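Local coordinates for protein putative methyltransferase (Porphyromonas gingivalis, PDB 3LL7) that is a putative methyltransferase of undetermined substrate, probably transferring a methyl group to an acceptor that has not been identified, at residues E10-Y21 and S33-V44. Numbering follows the deposited sequence. Where two conformers were deposited one is given.
Sequences EILAITRWAKLY and SNDIPPEYRAAV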
loop_
_atom_site.group_PDB
_atom_site.type_symbol
_atom_site.label_atom_id
_atom_site.label_comp_id
_atom_site.label_asym_id
_atom_site.label_seq_id
_atom_site.Cartn_x
_atom_site.Cartn_y
_atom_site.Cartn_z
ATOM N N GLU A 10 30.150 -12.681 -12.286
ATOM C CA GLU A 10 29.136 -13.622 -12.756
ATOM C C GLU A 10 27.789 -12.941 -12.964
ATOM O O GLU A 10 27.087 -13.226 -13.950
ATOM C CB GLU A 10 28.982 -14.792 -11.774
ATOM C CG GLU A 10 30.216 -15.722 -11.706
ATOM C CD GLU A 10 30.106 -16.719 -10.588
ATOM O OE1 GLU A 10 29.904 -16.277 -9.446
ATOM O OE2 GLU A 10 30.209 -17.938 -10.851
ATOM N N ILE A 11 27.447 -11.995 -12.078
ATOM C CA ILE A 11 26.190 -11.235 -12.247
ATOM C C ILE A 11 26.247 -10.404 -13.511
ATOM O O ILE A 11 25.292 -10.385 -14.272
ATOM C CB ILE A 11 25.891 -10.344 -11.014
ATOM C CG1 ILE A 11 25.626 -11.260 -9.812
ATOM C CG2 ILE A 11 24.661 -9.409 -11.287
ATOM C CD1 ILE A 11 25.623 -10.557 -8.439
ATOM N N LEU A 12 27.375 -9.754 -13.757
ATOM C CA LEU A 12 27.529 -9.035 -15.013
ATOM C C LEU A 12 27.349 -9.946 -16.231
ATOM O O LEU A 12 26.672 -9.549 -17.185
ATOM C CB LEU A 12 28.867 -8.306 -15.078
ATOM C CG LEU A 12 29.007 -7.067 -14.189
ATOM C CD1 LEU A 12 30.517 -6.757 -14.017
ATOM C CD2 LEU A 12 28.252 -5.861 -14.755
ATOM N N ALA A 13 27.944 -11.140 -16.207
ATOM C CA ALA A 13 27.799 -12.077 -17.323
ATOM C C ALA A 13 26.355 -12.513 -17.458
ATOM O O ALA A 13 25.821 -12.563 -18.563
ATOM C CB ALA A 13 28.712 -13.311 -17.143
ATOM N N ILE A 14 25.718 -12.858 -16.336
ATOM C CA ILE A 14 24.343 -13.349 -16.405
ATOM C C ILE A 14 23.403 -12.308 -17.016
ATOM O O ILE A 14 22.558 -12.646 -17.875
ATOM C CB ILE A 14 23.842 -13.872 -15.030
ATOM C CG1 ILE A 14 24.584 -15.161 -14.693
ATOM C CG2 ILE A 14 22.301 -14.074 -15.034
ATOM C CD1 ILE A 14 24.605 -15.464 -13.124
ATOM N N THR A 15 23.562 -11.040 -16.616
ATOM C CA THR A 15 22.712 -9.991 -17.177
ATOM C C THR A 15 23.043 -9.712 -18.649
ATOM O O THR A 15 22.131 -9.415 -19.428
ATOM C CB THR A 15 22.781 -8.677 -16.368
ATOM O OG1 THR A 15 24.136 -8.227 -16.293
ATOM C CG2 THR A 15 22.295 -8.901 -14.932
ATOM N N ARG A 16 24.331 -9.775 -19.016
ATOM C CA ARG A 16 24.708 -9.656 -20.451
ATOM C C ARG A 16 24.057 -10.802 -21.265
ATOM O O ARG A 16 23.469 -10.565 -22.334
ATOM C CB ARG A 16 26.242 -9.580 -20.572
ATOM C CG ARG A 16 26.883 -9.783 -21.979
ATOM C CD ARG A 16 28.421 -9.655 -21.874
ATOM N NE ARG A 16 29.032 -10.704 -21.044
ATOM C CZ ARG A 16 29.329 -11.931 -21.482
ATOM N NH1 ARG A 16 29.903 -12.817 -20.656
ATOM N NH2 ARG A 16 29.109 -12.261 -22.762
ATOM N N TRP A 17 24.124 -12.039 -20.755
ATOM C CA TRP A 17 23.519 -13.171 -21.481
ATOM C C TRP A 17 21.974 -13.080 -21.546
ATOM O O TRP A 17 21.380 -13.394 -22.586
ATOM C CB TRP A 17 23.915 -14.497 -20.847
ATOM C CG TRP A 17 25.371 -14.885 -21.055
ATOM C CD1 TRP A 17 26.123 -14.778 -22.219
ATOM C CD2 TRP A 17 26.216 -15.489 -20.082
ATOM N NE1 TRP A 17 27.402 -15.263 -21.983
ATOM C CE2 TRP A 17 27.473 -15.713 -20.688
ATOM C CE3 TRP A 17 26.026 -15.861 -18.742
ATOM C CZ2 TRP A 17 28.561 -16.285 -19.991
ATOM C CZ3 TRP A 17 27.108 -16.436 -18.032
ATOM C CH2 TRP A 17 28.359 -16.648 -18.672
ATOM N N ALA A 18 21.348 -12.639 -20.451
ATOM C CA ALA A 18 19.871 -12.446 -20.416
ATOM C C ALA A 18 19.412 -11.462 -21.469
ATOM O O ALA A 18 18.340 -11.629 -22.061
ATOM C CB ALA A 18 19.419 -11.953 -19.062
ATOM N N LYS A 19 20.220 -10.428 -21.685
ATOM C CA LYS A 19 19.935 -9.449 -22.725
ATOM C C LYS A 19 20.241 -9.961 -24.137
ATOM O O LYS A 19 19.425 -9.818 -25.061
ATOM C CB LYS A 19 20.727 -8.165 -22.439
ATOM C CG LYS A 19 20.644 -7.129 -23.546
ATOM C CD LYS A 19 21.250 -5.792 -23.115
ATOM C CE LYS A 19 21.193 -4.779 -24.260
ATOM N NZ LYS A 19 21.667 -3.440 -23.803
ATOM N N LEU A 20 21.431 -10.534 -24.312
ATOM C CA LEU A 20 21.854 -11.049 -25.630
ATOM C C LEU A 20 20.862 -12.111 -26.131
ATOM O O LEU A 20 20.522 -12.149 -27.317
ATOM C CB LEU A 20 23.268 -11.649 -25.529
ATOM C CG LEU A 20 23.845 -12.198 -26.831
ATOM C CD1 LEU A 20 23.940 -11.085 -27.844
ATOM C CD2 LEU A 20 25.229 -12.833 -26.601
ATOM N N TYR A 21 20.373 -12.953 -25.219
ATOM C CA TYR A 21 19.535 -14.089 -25.611
ATOM C C TYR A 21 18.087 -13.876 -25.197
ATOM O O TYR A 21 17.326 -14.834 -25.055
ATOM C CB TYR A 21 20.101 -15.413 -25.059
ATOM C CG TYR A 21 21.495 -15.715 -25.562
ATOM C CD1 TYR A 21 21.727 -15.978 -26.922
ATOM C CD2 TYR A 21 22.597 -15.704 -24.691
ATOM C CE1 TYR A 21 23.009 -16.244 -27.395
ATOM C CE2 TYR A 21 23.901 -15.968 -25.163
ATOM C CZ TYR A 21 24.095 -16.237 -26.514
ATOM O OH TYR A 21 25.367 -16.489 -27.007
ATOM N N SER A 33 20.624 -23.125 -28.224
ATOM C CA SER A 33 21.846 -22.588 -28.808
ATOM C C SER A 33 22.281 -21.210 -28.333
ATOM O O SER A 33 21.713 -20.174 -28.713
ATOM C CB SER A 33 21.711 -22.591 -30.324
ATOM O OG SER A 33 21.888 -23.912 -30.771
ATOM N N ASN A 34 23.343 -21.230 -27.535
ATOM C CA ASN A 34 23.975 -20.043 -27.049
ATOM C C ASN A 34 25.308 -20.427 -26.399
ATOM O O ASN A 34 25.658 -21.600 -26.248
ATOM C CB ASN A 34 23.049 -19.316 -26.065
ATOM C CG ASN A 34 22.626 -20.190 -24.921
ATOM O OD1 ASN A 34 23.473 -20.723 -24.206
ATOM N ND2 ASN A 34 21.310 -20.374 -24.755
ATOM N N ASP A 35 26.029 -19.393 -26.035
ATOM C CA ASP A 35 27.376 -19.422 -25.432
ATOM C C ASP A 35 27.364 -19.386 -23.905
ATOM O O ASP A 35 28.386 -19.058 -23.275
ATOM C CB ASP A 35 28.167 -18.245 -25.944
ATOM C CG ASP A 35 28.400 -18.323 -27.440
ATOM O OD1 ASP A 35 28.580 -19.452 -27.960
ATOM O OD2 ASP A 35 28.395 -17.266 -28.081
ATOM N N ILE A 36 26.221 -19.692 -23.312
ATOM C CA ILE A 36 26.121 -19.696 -21.853
ATOM C C ILE A 36 26.660 -21.009 -21.301
ATOM O O ILE A 36 26.188 -22.079 -21.679
ATOM C CB ILE A 36 24.664 -19.505 -21.384
ATOM C CG1 ILE A 36 24.006 -18.297 -22.062
ATOM C CG2 ILE A 36 24.588 -19.410 -19.835
ATOM C CD1 ILE A 36 22.492 -18.300 -21.938
ATOM N N PRO A 37 27.648 -20.946 -20.383
ATOM C CA PRO A 37 28.133 -22.194 -19.821
ATOM C C PRO A 37 26.987 -22.890 -19.104
ATOM O O PRO A 37 26.070 -22.212 -18.612
ATOM C CB PRO A 37 29.208 -21.741 -18.816
ATOM C CG PRO A 37 29.693 -20.465 -19.346
ATOM C CD PRO A 37 28.491 -19.805 -20.000
ATOM N N PRO A 38 27.013 -24.236 -19.064
ATOM C CA PRO A 38 25.927 -25.031 -18.479
ATOM C C PRO A 38 25.525 -24.557 -17.096
ATOM O O PRO A 38 24.327 -24.448 -16.808
ATOM C CB PRO A 38 26.533 -26.433 -18.382
ATOM C CG PRO A 38 27.547 -26.486 -19.457
ATOM C CD PRO A 38 28.134 -25.093 -19.513
ATOM N N GLU A 39 26.515 -24.261 -16.249
ATOM C CA GLU A 39 26.244 -23.901 -14.853
ATOM C C GLU A 39 25.515 -22.554 -14.665
ATOM O O GLU A 39 25.015 -22.276 -13.584
ATOM C CB GLU A 39 27.521 -23.985 -14.008
ATOM C CG GLU A 39 28.592 -22.952 -14.295
ATOM C CD GLU A 39 29.584 -23.376 -15.406
ATOM O OE1 GLU A 39 29.254 -24.216 -16.282
ATOM O OE2 GLU A 39 30.719 -22.857 -15.402
ATOM N N TYR A 40 25.461 -21.722 -15.713
ATOM C CA TYR A 40 24.783 -20.418 -15.648
ATOM C C TYR A 40 23.443 -20.359 -16.380
ATOM O O TYR A 40 22.736 -19.355 -16.310
ATOM C CB TYR A 40 25.704 -19.273 -16.179
ATOM C CG TYR A 40 26.991 -19.134 -15.397
ATOM C CD1 TYR A 40 26.970 -18.776 -14.047
ATOM C CD2 TYR A 40 28.228 -19.366 -15.995
ATOM C CE1 TYR A 40 28.136 -18.663 -13.324
ATOM C CE2 TYR A 40 29.404 -19.236 -15.293
ATOM C CZ TYR A 40 29.352 -18.910 -13.940
ATOM O OH TYR A 40 30.512 -18.791 -13.212
ATOM N N ARG A 41 23.080 -21.417 -17.094
ATOM C CA ARG A 41 21.845 -21.366 -17.895
ATOM C C ARG A 41 20.562 -21.186 -17.054
ATOM O O ARG A 41 19.682 -20.402 -17.420
ATOM C CB ARG A 41 21.754 -22.608 -18.786
ATOM C CG ARG A 41 22.737 -22.518 -19.940
ATOM C CD ARG A 41 22.788 -23.795 -20.731
ATOM N NE ARG A 41 23.619 -23.558 -21.908
ATOM C CZ ARG A 41 23.602 -24.309 -23.000
ATOM N NH1 ARG A 41 22.787 -25.354 -23.076
ATOM N NH2 ARG A 41 24.381 -23.996 -24.032
ATOM N N ALA A 42 20.457 -21.895 -15.928
ATOM C CA ALA A 42 19.309 -21.691 -15.032
ATOM C C ALA A 42 19.186 -20.228 -14.569
ATOM O O ALA A 42 18.083 -19.663 -14.585
ATOM C CB ALA A 42 19.343 -22.656 -13.807
ATOM N N ALA A 43 20.309 -19.628 -14.163
ATOM C CA ALA A 43 20.305 -18.238 -13.710
ATOM C C ALA A 43 19.831 -17.312 -14.841
ATOM O O ALA A 43 19.048 -16.399 -14.598
ATOM C CB ALA A 43 21.712 -17.816 -13.235
ATOM N N VAL A 44 20.348 -17.511 -16.064
ATOM C CA VAL A 44 19.904 -16.700 -17.202
ATOM C C VAL A 44 18.419 -16.946 -17.511
ATOM O O VAL A 44 17.650 -15.994 -17.688
ATOM C CB VAL A 44 20.781 -16.917 -18.483
ATOM C CG1 VAL A 44 20.182 -16.169 -19.671
ATOM C CG2 VAL A 44 22.249 -16.464 -18.222
#
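Trp-17 lies at the centre of the contact in which helix 8-20 of the N-terminal domain packs on the start of helix 38-57 and on the loop before it; the axes of segments 10-20 and 38-44 cross at -67°, 9.5 Å apart. Ile-36 CG1 sits over one face of the indole, 4.1 Å from the centroid of the five-membered ring, a CH-pi contact. Pro-37 meets the far end of the indole, its CD 3.4 Å from Trp-17 CH2, while the Tyr-40 ring lies obliquely beside the six-membered ring, planes 35° apart. Val-44 CG2 packs against Trp-17 CB, and Val-44 CG1, anti to its own backbone N (chi1 174°), is directed at the backbone of Ala-18. Further toward the start of helix 8-20, Ile-14 CD1 reaches Ala-43 CB at 3.7 Å; Phe-6 touches both residues.

Hydrogen bonds flank this apolar centre. Glu-10 OE2 lies at the edge of the Tyr-40 ring and takes the hydroxyl proton with its anti lone pair, OH to OE2 only 2.5 Å, the carboxylate nearly perpendicular to the ring. The other carboxylate oxygen accepts from Asp-7 N. Past the C-terminal end of helix 8-20, Asn-34 CB makes a CH-pi contact 3.4 Å from the centroid of the Tyr-21 ring, over the face opposite Leu-20, and the Tyr-21 hydroxyl accepts from Asp-35 N at 3.1 Å. In the conformer given, Asn-34 OD1 accepts from Ile-36 N, an Asx turn. The Ile-36 carbonyl oxygen in turn accepts from Arg-41 NE.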